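Side-chain contacts in diguanylate cyclase (PDB 6EIB), which catalyses the condensation of two GTP molecules into cyclic di-GMP through its GGDEF-type domain and takes part in biofilm formation: residues Lys12-Ala15 with Asp16-Ala19; Ile136-Arg139 with Ser140-Leu144. One frame throughout, in Å; residues are numbered along the deposited sequence.

Overall arrangement
Interactions 1 and 2 are each a set of contacts between residues three and four apart within a single helix, helix 10-27 for residues 12-19 and helix 133-148 for residues 136-144. They come in series along the chain, interaction 1 near its start and interaction 2 near its end. Their centres lie about 17 Å apart, yet the two meet where Phe17 CZ packs at 4.1 Å from Ile136 CG2. Both helices also touch strand 31-38 of the mixed five-stranded sheet, Phe17 and Ile136 sharing Cys33. Sequence-distant helices of the GGDEF domain are thus joined on the sheet, interaction 2 lying closer to the predicted magnesium site.

Interaction 1 of 2, residues Lys12-Ala15 with Asp16-Ala19; sequences KLWA and DFRA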
ATOM      1  N   LYS A  12     -10.404  -9.350  -6.045  1.00 31.45           N
ATOM      2  CA  LYS A  12      -9.323 -10.272  -6.428  1.00 31.86           C
ATOM      3  C   LYS A  12      -8.197 -10.222  -5.408  1.00 28.33           C
ATOM      4  O   LYS A  12      -7.502 -11.218  -5.159  1.00 27.82           O
ATOM      5  CB  LYS A  12      -8.758  -9.894  -7.790  1.00 34.53           C
ATOM      6  CG  LYS A  12      -9.506 -10.415  -8.966  1.00 40.49           C
ATOM      7  CD  LYS A  12      -9.267  -9.453 -10.128  1.00 44.01           C
ATOM      8  CE  LYS A  12     -10.264  -9.669 -11.265  1.00 48.98           C
ATOM      9  NZ  LYS A  12     -10.040  -8.644 -12.339  1.00 51.48           N
ATOM     10  N   LEU A  13      -7.982  -9.024  -4.865  1.00 25.85           N
ATOM     11  CA  LEU A  13      -6.913  -8.824  -3.901  1.00 25.05           C
ATOM     12  C   LEU A  13      -7.111  -9.720  -2.695  1.00 25.20           C
ATOM     13  O   LEU A  13      -6.175 -10.431  -2.273  1.00 26.52           O
ATOM     14  CB  LEU A  13      -6.824  -7.341  -3.465  1.00 25.26           C
ATOM     15  CG  LEU A  13      -5.675  -6.978  -2.494  1.00 23.99           C
ATOM     16  CD1 LEU A  13      -5.961  -7.336  -1.059  1.00 23.53           C
ATOM     17  CD2 LEU A  13      -4.332  -7.651  -2.943  1.00 28.46           C
ATOM     18  N   TRP A  14      -8.296  -9.655  -2.089  1.00 23.22           N
ATOM     19  CA  TRP A  14      -8.475 -10.411  -0.864  1.00 21.41           C
ATOM     20  C   TRP A  14      -8.309 -11.903  -1.120  1.00 21.82           C
ATOM     21  O   TRP A  14      -7.702 -12.614  -0.318  1.00 18.90           O
ATOM     22  CB  TRP A  14      -9.831 -10.142  -0.232  1.00 21.41           C
ATOM     23  CG  TRP A  14     -10.051  -8.733   0.283  1.00 20.10           C
ATOM     24  CD1 TRP A  14     -11.090  -7.901  -0.059  1.00 20.60           C
ATOM     25  CD2 TRP A  14      -9.248  -8.004   1.233  1.00 20.47           C
ATOM     26  NE1 TRP A  14     -10.985  -6.706   0.621  1.00 21.07           N
ATOM     27  CE2 TRP A  14      -9.880  -6.746   1.433  1.00 19.72           C
ATOM     28  CE3 TRP A  14      -8.077  -8.291   1.948  1.00 20.92           C
ATOM     29  CZ2 TRP A  14      -9.371  -5.782   2.294  1.00 19.23           C
ATOM     30  CZ3 TRP A  14      -7.568  -7.306   2.820  1.00 20.87           C
ATOM     31  CH2 TRP A  14      -8.225  -6.082   2.989  1.00 20.19           C
ATOM     32  N   ALA A  15      -8.861 -12.378  -2.224  1.00 23.18           N
ATOM     33  CA  ALA A  15      -8.726 -13.804  -2.578  1.00 25.79           C
ATOM     34  C   ALA A  15      -7.272 -14.168  -2.866  1.00 26.06           C
ATOM     35  O   ALA A  15      -6.813 -15.213  -2.431  1.00 26.29           O
ATOM     36  CB  ALA A  15      -9.608 -14.162  -3.781  1.00 26.96           C
ATOM     37  N   ASP A  16      -6.547 -13.333  -3.616  1.00 27.47           N
ATOM     38  CA  ASP A  16      -5.135 -13.620  -3.870  1.00 27.69           C
ATOM     39  C   ASP A  16      -4.348 -13.596  -2.553  1.00 24.70           C
ATOM     40  O   ASP A  16      -3.471 -14.436  -2.310  1.00 24.34           O
ATOM     41  CB  ASP A  16      -4.540 -12.617  -4.876  1.00 30.41           C
ATOM     42  CG  ASP A  16      -4.988 -12.889  -6.313  1.00 34.29           C
ATOM     43  OD1 ASP A  16      -5.369 -14.038  -6.597  1.00 37.06           O
ATOM     44  OD2 ASP A  16      -4.961 -11.962  -7.148  1.00 34.73           O
ATOM     45  N   PHE A  17      -4.681 -12.648  -1.693  1.00 20.54           N
ATOM     46  CA  PHE A  17      -4.015 -12.520  -0.400  1.00 20.97           C
ATOM     47  C   PHE A  17      -4.250 -13.783   0.458  1.00 21.78           C
ATOM     48  O   PHE A  17      -3.317 -14.307   1.077  1.00 23.13           O
ATOM     49  CB  PHE A  17      -4.547 -11.266   0.317  1.00 21.70           C
ATOM     50  CG  PHE A  17      -3.719 -10.820   1.481  1.00 20.77           C
ATOM     51  CD1 PHE A  17      -2.550 -11.475   1.822  1.00 20.31           C
ATOM     52  CD2 PHE A  17      -4.127  -9.716   2.239  1.00 20.40           C
ATOM     53  CE1 PHE A  17      -1.791 -11.054   2.917  1.00 20.43           C
ATOM     54  CE2 PHE A  17      -3.387  -9.270   3.328  1.00 18.93           C
ATOM     55  CZ  PHE A  17      -2.233  -9.932   3.683  1.00 20.32           C
ATOM     56  N   ARG A  18      -5.491 -14.257   0.518  1.00 20.70           N
ATOM     57  CA  ARG A  18      -5.782 -15.501   1.253  1.00 20.20           C
ATOM     58  C   ARG A  18      -5.046 -16.726   0.670  1.00 21.49           C
ATOM     59  O   ARG A  18      -4.620 -17.608   1.415  1.00 22.22           O
ATOM     60  CB  ARG A  18      -7.282 -15.795   1.291  1.00 20.79           C
ATOM     61  CG  ARG A  18      -8.044 -14.849   2.242  1.00 19.71           C
ATOM     62  CD  ARG A  18      -9.501 -15.272   2.553  1.00 21.20           C
ATOM     63  NE  ARG A  18     -10.004 -14.323   3.558  1.00 20.66           N
ATOM     64  CZ  ARG A  18      -9.744 -14.411   4.857  1.00 20.59           C
ATOM     65  NH1 ARG A  18      -9.029 -15.434   5.323  1.00 18.80           N
ATOM     66  NH2 ARG A  18     -10.200 -13.471   5.693  1.00 21.63           N
ATOM     67  N   ALA A  19      -4.952 -16.816  -0.646  1.00 21.26           N
ATOM     68  CA  ALA A  19      -4.251 -17.978  -1.224  1.00 23.99           C
ATOM     69  C   ALA A  19      -2.755 -17.862  -0.916  1.00 25.63           C
ATOM     70  O   ALA A  19      -2.080 -18.862  -0.629  1.00 28.47           O
ATOM     71  CB  ALA A  19      -4.513 -18.071  -2.697  1.00 24.33           C
TER
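Across Lys12-Ala15 and Asp16-Ala19 the backbone runs as one unbroken alpha-helix, each of the four successive carbonyls from Lys12 to Ala15 accepting the amide four residues on, with Phe17 N to Leu13 O the shortest at 2.7 Å and every N-H...O angle above 155°. Among the side chains, the clearest meeting is of two rings three residues apart: Trp14 CE3 lies 4.2 Å from Phe17 CD2, each atom at the edge of the other ring and near its plane, so the rings meet rim to rim without stacking. Phe17 reaches that edge with CG anti to its own N (chi1 -165°). Leu13 CD1 lies 4.4 Å from Phe17 CB and also sits 3.8 Å above the Trp14 indole plane, offset toward the rim, bridging the two aromatic residues. Asp16, with CG beside its backbone N (chi1 -75°), turns its carboxylate back over the preceding turn, OD2 coming 3.3 Å from Lys12 O, a pair of acceptors and no bond. Arg18 CG stays 3.4 Å from Trp14 O before the extended chain carries NH1 to a salt bridge with Asp132. This is an amphipathic helix of the GGDEF domain: Lys12 and Ala15 are exposed, whereas buried Leu13 and Phe17 touch Ile83 of strand 81-87, and Phe17 also reaches Cys33 of strand 31-38 and Ile133 of helix 133-148.

Interaction 2 of 2, residues Ile136-Arg139 with Ser140-Leu144; sequences IYRR and SDQAL. With SO4 (sulfate ion), chain G.
The ring of Tyr137 carries Asp141 CB over one face, 3.6 Å above the plane and offset toward the rim, while the guanidinium of Arg138 has the amide nitrogen of Gln142 over one face and the sulfur of a sulfate ion at its edge, in plane. The first pair is a CH-pi contact, CB standing 3.9 Å from the ring centroid and 23° off its normal. Tyr137 sets CG anti to the backbone N (chi1 176°), which brings its ring against Asp141 CB; the two side chains cross at a slant, with ring and carboxylate planes 23° apart. The i to i+4 backbone bond from Asp141 N to Tyr137 O, 2.7 Å, places Asp141 one turn on, where its CB can lie over that ring. In the second pair Arg138 NH2 and Gln142 NE2 stay 4.0 Å apart and converge on one sulfate oxygen, O1, at 2.8 Å from NH2 and 3.0 Å from NE2; NH2 also makes a weak bond to O3, and Tyr158 OH holds the ion too. The sulfate probably comes from the crystallisation liquor, and its negative charge would suit the arginine. Several polar ends find their main partners beyond the helix: Tyr137 OH is hydrogen-bonded to Glu81 OE2, Ser140 OG to Ser35 OG, and Arg139, its chain bent at chi3, makes a salt bridge from NH2 to Asp130 OD2 and hydrogen bonds from NH2 to Ser125 O and from NE to Ser124 OG. For Ser140 OG, Tyr137 O at 3.4 Å is a weak alternative. The helix is the crossover of a beta-alpha-beta unit between parallel strands 119-125 and 154-157 of the GGDEF domain, and Asp141 lies about 7 Å by side chain from Asp37, a magnesium ligand by similarity.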
ATOM      1  N   ILE A 136      -2.544 -10.119   9.626  1.00 17.82           N
ATOM      2  CA  ILE A 136      -1.481  -9.327   8.972  1.00 18.21           C
ATOM      3  C   ILE A 136      -1.971  -7.895   8.713  1.00 18.65           C
ATOM      4  O   ILE A 136      -1.286  -6.931   9.056  1.00 18.91           O
ATOM      5  CB  ILE A 136      -1.028  -9.965   7.646  1.00 17.07           C
ATOM      6  CG1 ILE A 136      -0.517 -11.388   7.895  1.00 16.02           C
ATOM      7  CG2 ILE A 136       0.123  -9.147   6.986  1.00 17.42           C
ATOM      8  CD1 ILE A 136       0.000 -12.134   6.595  1.00 19.17           C
ATOM      9  N   TYR A 137      -3.153  -7.780   8.110  1.00 18.80           N
ATOM     10  CA  TYR A 137      -3.741  -6.477   7.809  1.00 20.09           C
ATOM     11  C   TYR A 137      -3.865  -5.610   9.062  1.00 19.72           C
ATOM     12  O   TYR A 137      -3.612  -4.392   9.020  1.00 20.73           O
ATOM     13  CB  TYR A 137      -5.149  -6.635   7.180  1.00 27.03           C
ATOM     14  CG  TYR A 137      -5.778  -5.261   6.957  1.00 27.73           C
ATOM     15  CD1 TYR A 137      -5.349  -4.455   5.907  1.00 27.74           C
ATOM     16  CD2 TYR A 137      -6.696  -4.724   7.857  1.00 26.54           C
ATOM     17  CE1 TYR A 137      -5.865  -3.163   5.709  1.00 27.76           C
ATOM     18  CE2 TYR A 137      -7.210  -3.415   7.675  1.00 25.84           C
ATOM     19  CZ  TYR A 137      -6.792  -2.652   6.587  1.00 26.83           C
ATOM     20  OH  TYR A 137      -7.272  -1.352   6.354  1.00 28.07           O
ATOM     21  N   ARG A 138      -4.249  -6.222  10.177  1.00 19.85           N
ATOM     22  CA  ARG A 138      -4.349  -5.500  11.447  1.00 20.78           C
ATOM     23  C   ARG A 138      -3.024  -4.812  11.796  1.00 20.60           C
ATOM     24  O   ARG A 138      -2.995  -3.657  12.271  1.00 18.25           O
ATOM     25  CB  ARG A 138      -4.776  -6.452  12.570  1.00 22.14           C
ATOM     26  CG  ARG A 138      -4.665  -5.848  13.904  1.00 26.44           C
ATOM     27  CD  ARG A 138      -5.017  -6.832  14.971  1.00 31.10           C
ATOM     28  NE  ARG A 138      -4.904  -6.178  16.264  1.00 36.11           N
ATOM     29  CZ  ARG A 138      -3.779  -6.165  16.965  1.00 38.98           C
ATOM     30  NH1 ARG A 138      -2.703  -6.802  16.492  1.00 37.81           N
ATOM     31  NH2 ARG A 138      -3.743  -5.544  18.135  1.00 41.67           N
ATOM     32  N   ARG A 139      -1.912  -5.506  11.550  1.00 21.31           N
ATOM     33  CA  ARG A 139      -0.599  -4.945  11.884  1.00 21.31           C
ATOM     34  C   ARG A 139      -0.166  -3.875  10.871  1.00 21.14           C
ATOM     35  O   ARG A 139       0.373  -2.847  11.265  1.00 21.43           O
ATOM     36  CB  ARG A 139       0.457  -6.056  11.989  1.00 23.07           C
ATOM     37  CG  ARG A 139       0.290  -6.981  13.211  1.00 23.59           C
ATOM     38  CD  ARG A 139       1.462  -7.881  13.353  1.00 25.03           C
ATOM     39  NE  ARG A 139       1.598  -8.713  12.166  1.00 24.78           N
ATOM     40  CZ  ARG A 139       1.173  -9.980  12.094  1.00 24.14           C
ATOM     41  NH1 ARG A 139       0.616 -10.552  13.158  1.00 23.53           N
ATOM     42  NH2 ARG A 139       1.336 -10.682  10.974  1.00 23.07           N
ATOM     43  N   SER A 140      -0.393  -4.091   9.576  1.00 21.39           N
ATOM     44  CA  SER A 140       0.003  -3.048   8.626  1.00 21.24           C
ATOM     45  C   SER A 140      -0.916  -1.846   8.786  1.00 21.20           C
ATOM     46  O   SER A 140      -0.472  -0.717   8.660  1.00 20.15           O
ATOM     47  CB  SER A 140       0.023  -3.542   7.171  1.00 22.19           C
ATOM     48  OG  SER A 140      -1.249  -3.913   6.669  1.00 23.45           O
ATOM     49  N   ASP A 141      -2.196  -2.089   9.070  1.00 22.72           N
ATOM     50  CA  ASP A 141      -3.137  -0.994   9.263  1.00 23.42           C
ATOM     51  C   ASP A 141      -2.726  -0.187  10.490  1.00 25.81           C
ATOM     52  O   ASP A 141      -2.790   1.062  10.481  1.00 27.70           O
ATOM     53  CB  ASP A 141      -4.575  -1.545   9.391  1.00 25.38           C
ATOM     54  CG  ASP A 141      -5.659  -0.443   9.356  1.00 26.50           C
ATOM     55  OD1 ASP A 141      -5.465   0.583   8.672  1.00 25.06           O
ATOM     56  OD2 ASP A 141      -6.712  -0.611  10.031  1.00 28.30           O
ATOM     57  N   GLN A 142      -2.289  -0.863  11.552  1.00 25.76           N
ATOM     58  CA  GLN A 142      -1.904  -0.139  12.771  1.00 25.66           C
ATOM     59  C   GLN A 142      -0.625   0.673  12.601  1.00 24.17           C
ATOM     60  O   GLN A 142      -0.492   1.791  13.113  1.00 22.51           O
ATOM     61  CB  GLN A 142      -1.712  -1.115  13.945  1.00 29.35           C
ATOM     62  CG  GLN A 142      -1.604  -0.406  15.273  1.00 36.00           C
ATOM     63  CD  GLN A 142      -1.141  -1.306  16.394  1.00 41.07           C
ATOM     64  OE1 GLN A 142       0.020  -1.241  16.807  1.00 45.28           O
ATOM     65  NE2 GLN A 142      -2.032  -2.173  16.881  1.00 39.91           N
ATOM     66  N   ALA A 143       0.304   0.114  11.837  1.00 22.99           N
ATOM     67  CA  ALA A 143       1.543   0.789  11.492  1.00 23.33           C
ATOM     68  C   ALA A 143       1.243   1.974  10.612  1.00 21.39           C
ATOM     69  O   ALA A 143       1.920   2.987  10.697  1.00 25.25           O
ATOM     70  CB  ALA A 143       2.564  -0.218  10.767  1.00 16.84           C
ATOM     71  N   LEU A 144       0.253   1.852   9.729  1.00 18.01           N
ATOM     72  CA  LEU A 144      -0.150   2.995   8.920  1.00 17.04           C
ATOM     73  C   LEU A 144      -0.652   4.143   9.793  1.00 19.63           C
ATOM     74  O   LEU A 144      -0.197   5.297   9.689  1.00 19.92           O
ATOM     75  CB  LEU A 144      -1.232   2.547   7.918  1.00 15.58           C
ATOM     76  CG  LEU A 144      -2.030   3.623   7.161  1.00 16.63           C
ATOM     77  CD1 LEU A 144      -1.131   4.539   6.263  1.00 18.66           C
ATOM     78  CD2 LEU A 144      -3.058   2.941   6.246  1.00 17.66           C
TER
HETATM   79  S   SO4 G 203      -1.009  -4.989  19.886  1.00 90.43           S
HETATM   80  O1  SO4 G 203      -1.149  -4.507  18.519  1.00 90.64           O
HETATM   81  O2  SO4 G 203      -0.006  -4.178  20.566  1.00 90.62           O
HETATM   82  O3  SO4 G 203      -2.282  -4.838  20.592  1.00 90.69           O
HETATM   83  O4  SO4 G 203      -0.596  -6.387  19.850  1.00 89.93           O